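Local coordinates for protein Aac(6')-ib (Escherichia coli, PDB 2BUE) that binds coenzyme A and the aminoglycoside ribostamycin, and probably transfers the acetyl group of acetyl-CoA to the 6'-amino group of such antibiotics, conferring resistance, at residues Leu28-Glu33 and Ser77-Ile82; Tyr92-Val97 and Gly116-Leu121; Gly104-Glu109 and Gly176-Pro181. The protein carries 2 engineered substitutions. One frame throughout, in Å; residues are numbered along the deposited sequence. Where two conformers were deposited one is given.

Contact 1 (Leu28-Glu33 and Ser77-Ile82); sequences LRLMTE and SVTPYI
Ile-82 lies under the guanidinium of Arg-29, its CB close beneath the centre of the group, 3.7 Å from Arg-29 CZ. The two side chains run side by side in the same direction. With CG set between the backbone N and the carbonyl carbon (chi1 64°) and the chain extended to NE, Arg-29 reaches along its neighbour; NH1 bonds weakly to Leu-30 O and forms a salt bridge with Asp-35, which helps hold the group flat over the isoleucine. Ile-82 CG1, which also touches the guanidinium, meets Met-31 CG at 3.8 Å. The methionine chain bends at its last torsion, laying CE against Pro-80 CB (3.8 Å), and crosses the proline at about a right angle. Backbone pairing underlies this: Arg-29 N donates to Ile-82 O (3.0 Å) and Ile-82 N returns to Arg-29 O (2.8 Å). Past this antiparallel pair, Met-31 N still donates to Pro-80 O (2.9 Å), and a water donates to both Met-31 O and Pro-80 O. Leu-30 sends CD2 to Thr-79 CG2, 3.7 Å away. Strand 26-30 is an outermost strand of the sheet within this chain, beside strand 78-85. Helix 36-43 packs on Met-31 and Ile-82, whereas helix 131-144 receives Leu-28 and Tyr-81, and strand 88-97 continues the sheet beyond.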
loop_
_atom_site.group_PDB
_atom_site.type_symbol
_atom_site.label_atom_id
_atom_site.label_comp_id
_atom_site.label_asym_id
_atom_site.label_seq_id
_atom_site.Cartn_x
_atom_site.Cartn_y
_atom_site.Cartn_z
ATOM N N LEU A 28 -10.856 -2.327 -6.066
ATOM C CA LEU A 28 -9.509 -2.638 -6.546
ATOM C C LEU A 28 -9.547 -3.626 -7.669
ATOM O O LEU A 28 -10.284 -4.628 -7.607
ATOM C CB LEU A 28 -8.661 -3.223 -5.429
ATOM C CG LEU A 28 -8.512 -2.319 -4.204
ATOM C CD1 LEU A 28 -8.227 -3.180 -2.993
ATOM C CD2 LEU A 28 -7.439 -1.246 -4.410
ATOM N N ARG A 29 -8.733 -3.361 -8.684
ATOM C CA ARG A 29 -8.485 -4.327 -9.738
ATOM C C ARG A 29 -6.996 -4.535 -9.848
ATOM O O ARG A 29 -6.226 -3.647 -9.470
ATOM C CB ARG A 29 -9.033 -3.804 -11.079
ATOM C CG ARG A 29 -8.363 -2.528 -11.602
ATOM C CD ARG A 29 -8.894 -2.185 -13.004
ATOM N NE ARG A 29 -8.343 -0.946 -13.552
ATOM C CZ ARG A 29 -7.132 -0.834 -14.103
ATOM N NH1 ARG A 29 -6.296 -1.890 -14.164
ATOM N NH2 ARG A 29 -6.766 0.349 -14.589
ATOM N N LEU A 30 -6.578 -5.685 -10.374
ATOM C CA LEU A 30 -5.154 -5.892 -10.661
ATOM C C LEU A 30 -4.683 -4.837 -11.642
ATOM O O LEU A 30 -5.394 -4.494 -12.595
ATOM C CB LEU A 30 -4.852 -7.279 -11.246
ATOM C CG LEU A 30 -4.950 -8.511 -10.359
ATOM C CD1 LEU A 30 -4.718 -9.772 -11.221
ATOM C CD2 LEU A 30 -3.943 -8.485 -9.170
ATOM N N MET A 31 -3.485 -4.314 -11.406
ATOM C CA MET A 31 -2.831 -3.477 -12.404
ATOM C C MET A 31 -2.289 -4.366 -13.527
ATOM O O MET A 31 -1.857 -5.495 -13.281
ATOM C CB MET A 31 -1.668 -2.727 -11.745
ATOM C CG MET A 31 -1.156 -1.578 -12.617
ATOM S SD MET A 31 0.221 -0.681 -11.917
ATOM C CE MET A 31 1.577 -1.787 -12.177
ATOM N N THR A 32 -2.316 -3.841 -14.744
ATOM C CA THR A 32 -1.747 -4.524 -15.901
ATOM C C THR A 32 -0.640 -3.682 -16.519
ATOM O O THR A 32 -0.505 -2.481 -16.212
ATOM C CB THR A 32 -2.831 -4.801 -16.978
ATOM O OG1 THR A 32 -3.124 -3.589 -17.680
ATOM C CG2 THR A 32 -4.140 -5.364 -16.343
ATOM N N GLU A 33 0.127 -4.295 -17.424
ATOM C CA GLU A 33 1.120 -3.538 -18.216
ATOM C C GLU A 33 0.540 -2.298 -18.931
ATOM O O GLU A 33 1.262 -1.326 -19.174
ATOM C CB GLU A 33 1.843 -4.442 -19.231
ATOM C CG GLU A 33 0.925 -4.991 -20.299
ATOM C CD GLU A 33 1.619 -5.948 -21.256
ATOM O OE1 GLU A 33 2.859 -5.841 -21.436
ATOM O OE2 GLU A 33 0.907 -6.807 -21.825
ATOM N N SER A 77 7.392 -10.781 -4.671
ATOM C CA SER A 77 6.185 -11.076 -3.896
ATOM C C SER A 77 5.307 -9.827 -3.708
ATOM O O SER A 77 4.619 -9.698 -2.691
ATOM C CB SER A 77 6.553 -11.721 -2.547
ATOM O OG SER A 77 7.088 -13.024 -2.754
ATOM N N VAL A 78 5.293 -8.963 -4.723
ATOM C CA VAL A 78 4.479 -7.764 -4.716
ATOM C C VAL A 78 3.384 -7.866 -5.766
ATOM O O VAL A 78 3.639 -8.228 -6.944
ATOM C CB VAL A 78 5.352 -6.475 -4.971
ATOM C CG1 VAL A 78 4.467 -5.217 -5.102
ATOM C CG2 VAL A 78 6.407 -6.289 -3.856
ATOM N N THR A 79 2.172 -7.529 -5.343
ATOM C CA THR A 79 1.008 -7.507 -6.231
ATOM C C THR A 79 0.464 -6.090 -6.365
ATOM O O THR A 79 0.074 -5.480 -5.357
ATOM C CB THR A 79 -0.112 -8.436 -5.692
ATOM O OG1 THR A 79 0.398 -9.767 -5.549
ATOM C CG2 THR A 79 -1.332 -8.432 -6.608
ATOM N N PRO A 80 0.453 -5.555 -7.602
ATOM C CA PRO A 80 -0.037 -4.192 -7.852
ATOM C C PRO A 80 -1.518 -4.114 -8.183
ATOM O O PRO A 80 -2.047 -4.968 -8.936
ATOM C CB PRO A 80 0.800 -3.738 -9.063
ATOM C CG PRO A 80 0.984 -5.022 -9.887
ATOM C CD PRO A 80 0.985 -6.181 -8.839
ATOM N N TYR A 81 -2.172 -3.079 -7.647
ATOM C CA TYR A 81 -3.590 -2.807 -7.897
ATOM C C TYR A 81 -3.814 -1.372 -8.378
ATOM O O TYR A 81 -3.036 -0.470 -8.033
ATOM C CB TYR A 81 -4.422 -2.966 -6.610
ATOM C CG TYR A 81 -4.154 -4.233 -5.860
ATOM C CD1 TYR A 81 -4.782 -5.428 -6.219
ATOM C CD2 TYR A 81 -3.258 -4.241 -4.793
ATOM C CE1 TYR A 81 -4.507 -6.619 -5.520
ATOM C CE2 TYR A 81 -2.968 -5.410 -4.074
ATOM C CZ TYR A 81 -3.590 -6.599 -4.459
ATOM O OH TYR A 81 -3.330 -7.742 -3.740
ATOM N N ILE A 82 -4.890 -1.179 -9.138
ATOM C CA ILE A 82 -5.413 0.145 -9.421
ATOM C C ILE A 82 -6.714 0.308 -8.636
ATOM O O ILE A 82 -7.597 -0.563 -8.690
ATOM C CB ILE A 82 -5.633 0.406 -10.945
ATOM C CG1 ILE A 82 -4.297 0.278 -11.697
ATOM C CG2 ILE A 82 -6.295 1.803 -11.128
ATOM C CD1 ILE A 82 -3.227 1.324 -11.313
HETATM O O HOH W 1 -1.215 -7.263 -10.859
#

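Contact 2 (Tyr92-Val97 and Gly116-Leu121); sequences YAQSYV and GIDQLL. With RIO (ribostamycin), chain C.
Asp-118 faces Gln-94 across two antiparallel strands and, with Tyr-92 and Gly-116, has the most surface buried here; each of the three belongs to a hydrogen-bonded pair. Gln-94 NE2 donates to Asp-118 OD2 (2.9 Å, 160° at the hydrogen). The carboxylate is met from above its plane, although the bond lies close to the amide plane, since the two flat groups are turned 71° apart. The same NE2 also reaches ribostamycin O3 (3.2 Å). Asp-118 OD1 accepts from two amino groups of the drug, N2 and N3, each at 2.8 Å, so both carboxylate oxygens are engaged. Tyr-92, two residues earlier on the same strand, orients the glutamine amide: its OH donates in the carbonyl plane to a lone pair of Gln-94 OE1, fixing which end of the amide is the donor. Tyr-92 CB rests on Leu-120 CG at 3.9 Å. Gly-116 has no side chain, and the Tyr-96 ring lies directly over its CA: Gly-116 CA is 3.6 Å from the ring centroid, a CH-pi contact, while ribostamycin N1 lies over the opposite face. Tyr-96 OH bonds to Gln-153 and to a water held by Ile-117 O. This is the centre of the GNAT fold. The face bearing Gln-94, Tyr-96 and Asp-118 lines the aminoglycoside site, and strand 114-121 binds coenzyme A through Gln-119 O and Leu-121 N, as is characteristic of GNAT enzymes.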
loop_
_atom_site.group_PDB
_atom_site.type_symbol
_atom_site.label_atom_id
_atom_site.label_comp_id
_atom_site.label_asym_id
_atom_site.label_seq_id
_atom_site.Cartn_x
_atom_site.Cartn_y
_atom_site.Cartn_z
ATOM N N TYR A 92 -3.054 4.023 -6.832
ATOM C CA TYR A 92 -2.260 2.819 -6.990
ATOM C C TYR A 92 -2.103 2.201 -5.605
ATOM O O TYR A 92 -1.911 2.921 -4.631
ATOM C CB TYR A 92 -0.870 3.156 -7.557
ATOM C CG TYR A 92 0.107 2.002 -7.469
ATOM C CD1 TYR A 92 0.169 1.034 -8.479
ATOM C CD2 TYR A 92 0.984 1.880 -6.371
ATOM C CE1 TYR A 92 1.078 -0.042 -8.389
ATOM C CE2 TYR A 92 1.895 0.794 -6.261
ATOM C CZ TYR A 92 1.921 -0.158 -7.293
ATOM O OH TYR A 92 2.799 -1.214 -7.237
ATOM N N ALA A 93 -2.158 0.878 -5.520
ATOM C CA ALA A 93 -1.833 0.210 -4.266
ATOM C C ALA A 93 -1.047 -1.057 -4.563
ATOM O O ALA A 93 -1.019 -1.541 -5.713
ATOM C CB ALA A 93 -3.113 -0.099 -3.457
ATOM N N GLN A 94 -0.392 -1.576 -3.542
ATOM C CA GLN A 94 0.293 -2.861 -3.689
ATOM C C GLN A 94 0.223 -3.593 -2.370
ATOM O O GLN A 94 0.163 -2.953 -1.301
ATOM C CB GLN A 94 1.743 -2.677 -4.143
ATOM C CG GLN A 94 2.565 -1.776 -3.207
ATOM C CD GLN A 94 4.001 -1.599 -3.669
ATOM O OE1 GLN A 94 4.288 -1.510 -4.877
ATOM N NE2 GLN A 94 4.909 -1.494 -2.706
ATOM N N SER A 95 0.164 -4.923 -2.450
ATOM C CA SER A 95 0.321 -5.760 -1.274
ATOM C C SER A 95 1.553 -6.649 -1.471
ATOM O O SER A 95 1.934 -6.968 -2.611
ATOM C CB SER A 95 -0.921 -6.623 -1.020
ATOM O OG SER A 95 -1.181 -7.493 -2.114
ATOM N N TYR A 96 2.172 -7.076 -0.379
ATOM C CA TYR A 96 3.368 -7.895 -0.494
ATOM C C TYR A 96 3.408 -8.931 0.615
ATOM O O TYR A 96 2.824 -8.728 1.700
ATOM C CB TYR A 96 4.676 -7.044 -0.557
ATOM C CG TYR A 96 4.859 -6.153 0.656
ATOM C CD1 TYR A 96 5.472 -6.660 1.814
ATOM C CD2 TYR A 96 4.426 -4.809 0.647
ATOM C CE1 TYR A 96 5.627 -5.872 2.960
ATOM C CE2 TYR A 96 4.592 -4.005 1.822
ATOM C CZ TYR A 96 5.184 -4.551 2.952
ATOM O OH TYR A 96 5.361 -3.820 4.107
ATOM N N VAL A 97 4.068 -10.052 0.325
ATOM C CA VAL A 97 4.345 -11.042 1.361
ATOM C C VAL A 97 5.587 -10.568 2.113
ATOM O O VAL A 97 6.688 -10.537 1.564
ATOM C CB VAL A 97 4.577 -12.455 0.741
ATOM C CG1 VAL A 97 4.917 -13.473 1.865
ATOM C CG2 VAL A 97 3.315 -12.891 -0.032
ATOM N N GLY A 116 1.969 -6.865 3.719
ATOM C CA GLY A 116 2.060 -5.422 3.907
ATOM C C GLY A 116 1.391 -4.714 2.748
ATOM O O GLY A 116 1.161 -5.312 1.688
ATOM N N ILE A 117 1.096 -3.440 2.938
ATOM C CA ILE A 117 0.482 -2.631 1.889
ATOM C C ILE A 117 1.168 -1.266 1.765
ATOM O O ILE A 117 1.737 -0.742 2.751
ATOM C CB ILE A 117 -1.027 -2.437 2.129
ATOM C CG1 ILE A 117 -1.286 -1.766 3.497
ATOM C CG2 ILE A 117 -1.758 -3.807 2.070
ATOM C CD1 ILE A 117 -2.763 -1.299 3.696
ATOM N N ASP A 118 1.061 -0.709 0.564
ATOM C CA ASP A 118 1.489 0.686 0.282
ATOM C C ASP A 118 0.476 1.216 -0.712
ATOM O O ASP A 118 -0.082 0.449 -1.501
ATOM C CB ASP A 118 2.871 0.717 -0.365
ATOM C CG ASP A 118 3.932 0.018 0.466
ATOM O OD1 ASP A 118 4.373 0.594 1.477
ATOM O OD2 ASP A 118 4.310 -1.102 0.085
ATOM N N GLN A 119 0.198 2.514 -0.674
ATOM C CA GLN A 119 -0.774 3.057 -1.617
ATOM C C GLN A 119 -0.659 4.568 -1.762
ATOM O O GLN A 119 -0.008 5.248 -0.954
ATOM C CB GLN A 119 -2.220 2.655 -1.244
ATOM C CG GLN A 119 -2.840 3.432 -0.119
ATOM C CD GLN A 119 -2.188 3.191 1.196
ATOM O OE1 GLN A 119 -1.901 2.044 1.571
ATOM N NE2 GLN A 119 -1.976 4.275 1.948
ATOM N N LEU A 120 -1.247 5.050 -2.844
ATOM C CA LEU A 120 -1.244 6.480 -3.147
ATOM C C LEU A 120 -2.537 6.831 -3.890
ATOM O O LEU A 120 -3.092 6.012 -4.633
ATOM C CB LEU A 120 -0.013 6.854 -3.985
ATOM C CG LEU A 120 0.088 6.215 -5.385
ATOM C CD1 LEU A 120 -0.589 7.102 -6.443
ATOM C CD2 LEU A 120 1.543 5.932 -5.762
ATOM N N LEU A 121 -2.990 8.064 -3.677
ATOM C CA LEU A 121 -4.090 8.638 -4.445
ATOM C C LEU A 121 -3.524 9.508 -5.574
ATOM O O LEU A 121 -2.673 10.380 -5.355
ATOM C CB LEU A 121 -4.987 9.500 -3.538
ATOM C CG LEU A 121 -5.836 8.751 -2.501
ATOM C CD1 LEU A 121 -6.675 9.769 -1.680
ATOM C CD2 LEU A 121 -6.714 7.703 -3.205
HETATM O O1 RIO C . 7.119 0.535 -4.917
HETATM C C1 RIO C . 7.376 -0.683 -5.630
HETATM C C2 RIO C . 8.844 -1.072 -5.410
HETATM O O2 RIO C . 9.333 -0.616 -4.132
HETATM C C3 RIO C . 9.156 -1.653 -3.154
HETATM O O3 RIO C . 8.078 -1.325 -2.253
HETATM C C4 RIO C . 8.467 -1.354 -0.823
HETATM C C5 RIO C . 8.335 -2.781 -0.217
HETATM O O4 RIO C . 9.214 -3.680 -0.869
HETATM C C6 RIO C . 8.572 -2.840 1.303
HETATM N N1 RIO C . 8.243 -4.211 1.789
HETATM C C7 RIO C . 7.664 -1.810 2.029
HETATM C C8 RIO C . 7.910 -0.392 1.471
HETATM N N2 RIO C . 7.082 0.573 2.248
HETATM C C9 RIO C . 7.576 -0.331 -0.060
HETATM O O5 RIO C . 7.984 1.002 -0.483
HETATM C C10 RIO C . 7.081 1.613 -1.406
HETATM O O6 RIO C . 6.035 2.269 -0.732
HETATM C C11 RIO C . 6.411 3.469 0.034
HETATM C C12 RIO C . 5.085 4.091 0.532
HETATM N N3 RIO C . 4.565 3.340 1.685
HETATM C C13 RIO C . 7.198 4.480 -0.855
HETATM O O7 RIO C . 7.676 5.545 0.002
HETATM C C14 RIO C . 8.386 3.768 -1.546
HETATM O O8 RIO C . 9.176 4.673 -2.369
HETATM C C15 RIO C . 7.899 2.548 -2.346
HETATM N N4 RIO C . 9.002 1.812 -2.963
HETATM C C16 RIO C . 8.920 -2.957 -3.959
HETATM O O9 RIO C . 9.991 -3.832 -3.640
HETATM C C17 RIO C . 9.138 -2.555 -5.429
HETATM O O10 RIO C . 10.552 -2.723 -5.728
HETATM O O HOH W 2 4.219 -1.438 4.052
#

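Contact 3 (Gly104-Glu109 and Gly176-Pro181); sequences GWWEEE and GTVTTP. Engineered in segment 104-109: Trp-105 (natural residue Arg). With RIO (ribostamycin), chain C.
Trp-105, an engineered residue where the natural sequence has arginine, lays its indole against Pro-181. From CB the side chain leaves with CG beside the backbone N (chi1 -72°), which brings one face of the indole against the proline. CG is the first atom to touch, 3.8 Å from Pro-181 CG, and CD1 comes as near. At NE1 and CE2 the same proline carbon closes to 3.5 Å, placing it over the five-membered ring, only 9° off the normal, in a CH-pi contact. Across the ring, CD2 meets Pro-181 CD. The opposite face lies against ribostamycin: CE3 is 3.5 Å from ribostamycin C6, CZ3 faces C7, and CH2 faces C8. The indole is thereby sandwiched between proline and aminocyclitol. Its far end turns to the strand, where CZ3 touches Thr-180 CB at 3.6 Å. Trp-105 CE3 also lies over one face of Trp-106, toward the rim of that ring. Trp-106 CH2 reaches Thr-180 CG2 (3.9 Å), Trp-106 CZ3 approaches Val-178 CG2 at the ring edge, and ribostamycin N1 stands in the ring plane, 3.0 Å from Trp-106 NE1. Just before the tryptophans in the chain, Gly-104, with the positive phi that suits glycine, places its O near Pro-181 CD. The loop between strands 88-97 and 114-121 thus leans on the end of outermost strand 173-180, which pairs with strand 183-191; Thr-180 OG1 bonds into the connecting turn at Asp-182 and Gly-183, while the Trp-106 ring meets that of Tyr-96 on strand 88-97, nearly parallel.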
loop_
_atom_site.group_PDB
_atom_site.type_symbol
_atom_site.label_atom_id
_atom_site.label_comp_id
_atom_site.label_asym_id
_atom_site.label_seq_id
_atom_site.Cartn_x
_atom_site.Cartn_y
_atom_site.Cartn_z
ATOM N N GLY A 104 17.108 -6.924 3.293
ATOM C CA GLY A 104 17.001 -5.824 4.231
ATOM C C GLY A 104 15.587 -5.592 4.723
ATOM O O GLY A 104 15.396 -4.914 5.731
ATOM N N TRP A 105 14.596 -6.117 3.986
ATOM C CA TRP A 105 13.188 -5.891 4.325
ATOM C C TRP A 105 12.615 -7.018 5.185
ATOM O O TRP A 105 12.721 -8.199 4.817
ATOM C CB TRP A 105 12.344 -5.745 3.054
ATOM C CG TRP A 105 12.575 -4.468 2.327
ATOM C CD1 TRP A 105 13.352 -4.276 1.209
ATOM C CD2 TRP A 105 11.991 -3.205 2.638
ATOM N NE1 TRP A 105 13.286 -2.953 0.810
ATOM C CE2 TRP A 105 12.487 -2.264 1.691
ATOM C CE3 TRP A 105 11.139 -2.759 3.662
ATOM C CZ2 TRP A 105 12.125 -0.897 1.719
ATOM C CZ3 TRP A 105 10.767 -1.410 3.687
ATOM C CH2 TRP A 105 11.263 -0.493 2.725
ATOM N N TRP A 106 12.016 -6.640 6.319
ATOM C CA TRP A 106 11.267 -7.556 7.197
ATOM C C TRP A 106 12.070 -8.794 7.568
ATOM O O TRP A 106 11.543 -9.904 7.580
ATOM C CB TRP A 106 9.866 -7.900 6.589
ATOM C CG TRP A 106 9.281 -6.630 6.043
ATOM C CD1 TRP A 106 8.968 -6.355 4.742
ATOM C CD2 TRP A 106 9.063 -5.413 6.775
ATOM N NE1 TRP A 106 8.543 -5.052 4.615
ATOM C CE2 TRP A 106 8.591 -4.445 5.844
ATOM C CE3 TRP A 106 9.194 -5.052 8.125
ATOM C CZ2 TRP A 106 8.278 -3.128 6.219
ATOM C CZ3 TRP A 106 8.894 -3.723 8.505
ATOM C CH2 TRP A 106 8.419 -2.787 7.552
ATOM N N GLU A 107 13.339 -8.584 7.916
ATOM C CA GLU A 107 14.256 -9.703 8.186
ATOM C C GLU A 107 13.972 -10.475 9.481
ATOM O O GLU A 107 14.479 -11.599 9.668
ATOM C CB GLU A 107 15.710 -9.218 8.150
ATOM C CG GLU A 107 16.164 -8.774 6.765
ATOM C CD GLU A 107 17.635 -8.425 6.707
ATOM O OE1 GLU A 107 18.196 -8.024 7.749
ATOM O OE2 GLU A 107 18.217 -8.540 5.608
ATOM N N GLU A 108 13.177 -9.886 10.374
ATOM C CA GLU A 108 12.747 -10.583 11.616
ATOM C C GLU A 108 11.421 -11.314 11.458
ATOM O O GLU A 108 10.979 -12.014 12.384
ATOM C CB GLU A 108 12.622 -9.631 12.817
ATOM C CG GLU A 108 13.781 -8.648 13.025
ATOM C CD GLU A 108 15.153 -9.258 12.814
ATOM O OE1 GLU A 108 15.434 -10.353 13.367
ATOM O OE2 GLU A 108 15.969 -8.623 12.095
ATOM N N GLU A 109 10.764 -11.134 10.307
ATOM C CA GLU A 109 9.476 -11.797 10.111
ATOM C C GLU A 109 9.640 -13.327 10.065
ATOM O O GLU A 109 10.647 -13.834 9.549
ATOM C CB GLU A 109 8.777 -11.287 8.848
ATOM C CG GLU A 109 7.352 -11.844 8.677
ATOM C CD GLU A 109 6.448 -11.528 9.858
ATOM O OE1 GLU A 109 6.013 -10.367 9.959
ATOM O OE2 GLU A 109 6.140 -12.442 10.658
ATOM N N GLY A 176 5.505 0.675 16.855
ATOM C CA GLY A 176 6.777 1.288 17.252
ATOM C C GLY A 176 7.606 1.613 16.026
ATOM O O GLY A 176 7.153 1.420 14.885
ATOM N N THR A 177 8.831 2.075 16.268
ATOM C CA THR A 177 9.728 2.458 15.210
ATOM C C THR A 177 10.606 1.289 14.828
ATOM O O THR A 177 11.220 0.641 15.697
ATOM C CB THR A 177 10.601 3.672 15.660
ATOM O OG1 THR A 177 9.717 4.754 15.989
ATOM C CG2 THR A 177 11.567 4.108 14.547
ATOM N N VAL A 178 10.691 1.039 13.521
ATOM C CA VAL A 178 11.570 0.009 13.004
ATOM C C VAL A 178 12.517 0.531 11.922
ATOM O O VAL A 178 12.170 1.486 11.181
ATOM C CB VAL A 178 10.733 -1.191 12.462
ATOM C CG1 VAL A 178 9.882 -1.794 13.584
ATOM C CG2 VAL A 178 9.853 -0.750 11.288
ATOM N N THR A 179 13.690 -0.104 11.834
ATOM C CA THR A 179 14.679 0.258 10.834
ATOM C C THR A 179 14.396 -0.507 9.563
ATOM O O THR A 179 14.386 -1.732 9.591
ATOM C CB THR A 179 16.122 -0.064 11.289
ATOM O OG1 THR A 179 16.381 0.670 12.491
ATOM C CG2 THR A 179 17.100 0.384 10.221
ATOM N N THR A 180 14.165 0.220 8.468
ATOM C CA THR A 180 13.969 -0.403 7.129
ATOM C C THR A 180 14.997 0.122 6.122
ATOM O O THR A 180 15.681 1.134 6.384
ATOM C CB THR A 180 12.560 -0.092 6.568
ATOM O OG1 THR A 180 12.547 1.250 6.033
ATOM C CG2 THR A 180 11.459 -0.274 7.639
ATOM N N PRO A 181 15.119 -0.539 4.956
ATOM C CA PRO A 181 15.980 0.018 3.892
ATOM C C PRO A 181 15.633 1.447 3.463
ATOM O O PRO A 181 16.488 2.160 2.904
ATOM C CB PRO A 181 15.796 -0.977 2.737
ATOM C CG PRO A 181 15.499 -2.277 3.430
ATOM C CD PRO A 181 14.580 -1.863 4.583
HETATM O O1 RIO C . 7.119 0.535 -4.917
HETATM C C1 RIO C . 7.376 -0.683 -5.630
HETATM C C2 RIO C . 8.844 -1.072 -5.410
HETATM O O2 RIO C . 9.333 -0.616 -4.132
HETATM C C3 RIO C . 9.156 -1.653 -3.154
HETATM O O3 RIO C . 8.078 -1.325 -2.253
HETATM C C4 RIO C . 8.467 -1.354 -0.823
HETATM C C5 RIO C . 8.335 -2.781 -0.217
HETATM O O4 RIO C . 9.214 -3.680 -0.869
HETATM C C6 RIO C . 8.572 -2.840 1.303
HETATM N N1 RIO C . 8.243 -4.211 1.789
HETATM C C7 RIO C . 7.664 -1.810 2.029
HETATM C C8 RIO C . 7.910 -0.392 1.471
HETATM N N2 RIO C . 7.082 0.573 2.248
HETATM C C9 RIO C . 7.576 -0.331 -0.060
HETATM O O5 RIO C . 7.984 1.002 -0.483
HETATM C C10 RIO C . 7.081 1.613 -1.406
HETATM O O6 RIO C . 6.035 2.269 -0.732
HETATM C C11 RIO C . 6.411 3.469 0.034
HETATM C C12 RIO C . 5.085 4.091 0.532
HETATM N N3 RIO C . 4.565 3.340 1.685
HETATM C C13 RIO C . 7.198 4.480 -0.855
HETATM O O7 RIO C . 7.676 5.545 0.002
HETATM C C14 RIO C . 8.386 3.768 -1.546
HETATM O O8 RIO C . 9.176 4.673 -2.369
HETATM C C15 RIO C . 7.899 2.548 -2.346
HETATM N N4 RIO C . 9.002 1.812 -2.963
HETATM C C16 RIO C . 8.920 -2.957 -3.959
HETATM O O9 RIO C . 9.991 -3.832 -3.640
HETATM C C17 RIO C . 9.138 -2.555 -5.429
HETATM O O10 RIO C . 10.552 -2.723 -5.728
#

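In the fold
From the N terminus, strand 26-30 leads into a largely helical excursion, residues 34-76, which contact 1 closes by bringing strand 78-85 alongside. A turn leads to strand 88-97, which pairs with strand 78-85 and so joins contact 1 to contact 2, for instance through Tyr-81 OH and Ser-95 OG. Contact 2 closes the loop between strands 88-97 and 114-121. Contact 3 starts inside that loop and ends on strand 173-180, so contacts 2 and 3 cross along the chain, whereas contact 1 precedes both. Contacts 2 and 3 both touch ribostamycin; contacts 1 and 3, with centres about 24 Å apart, involve the two outermost strands of one sheet.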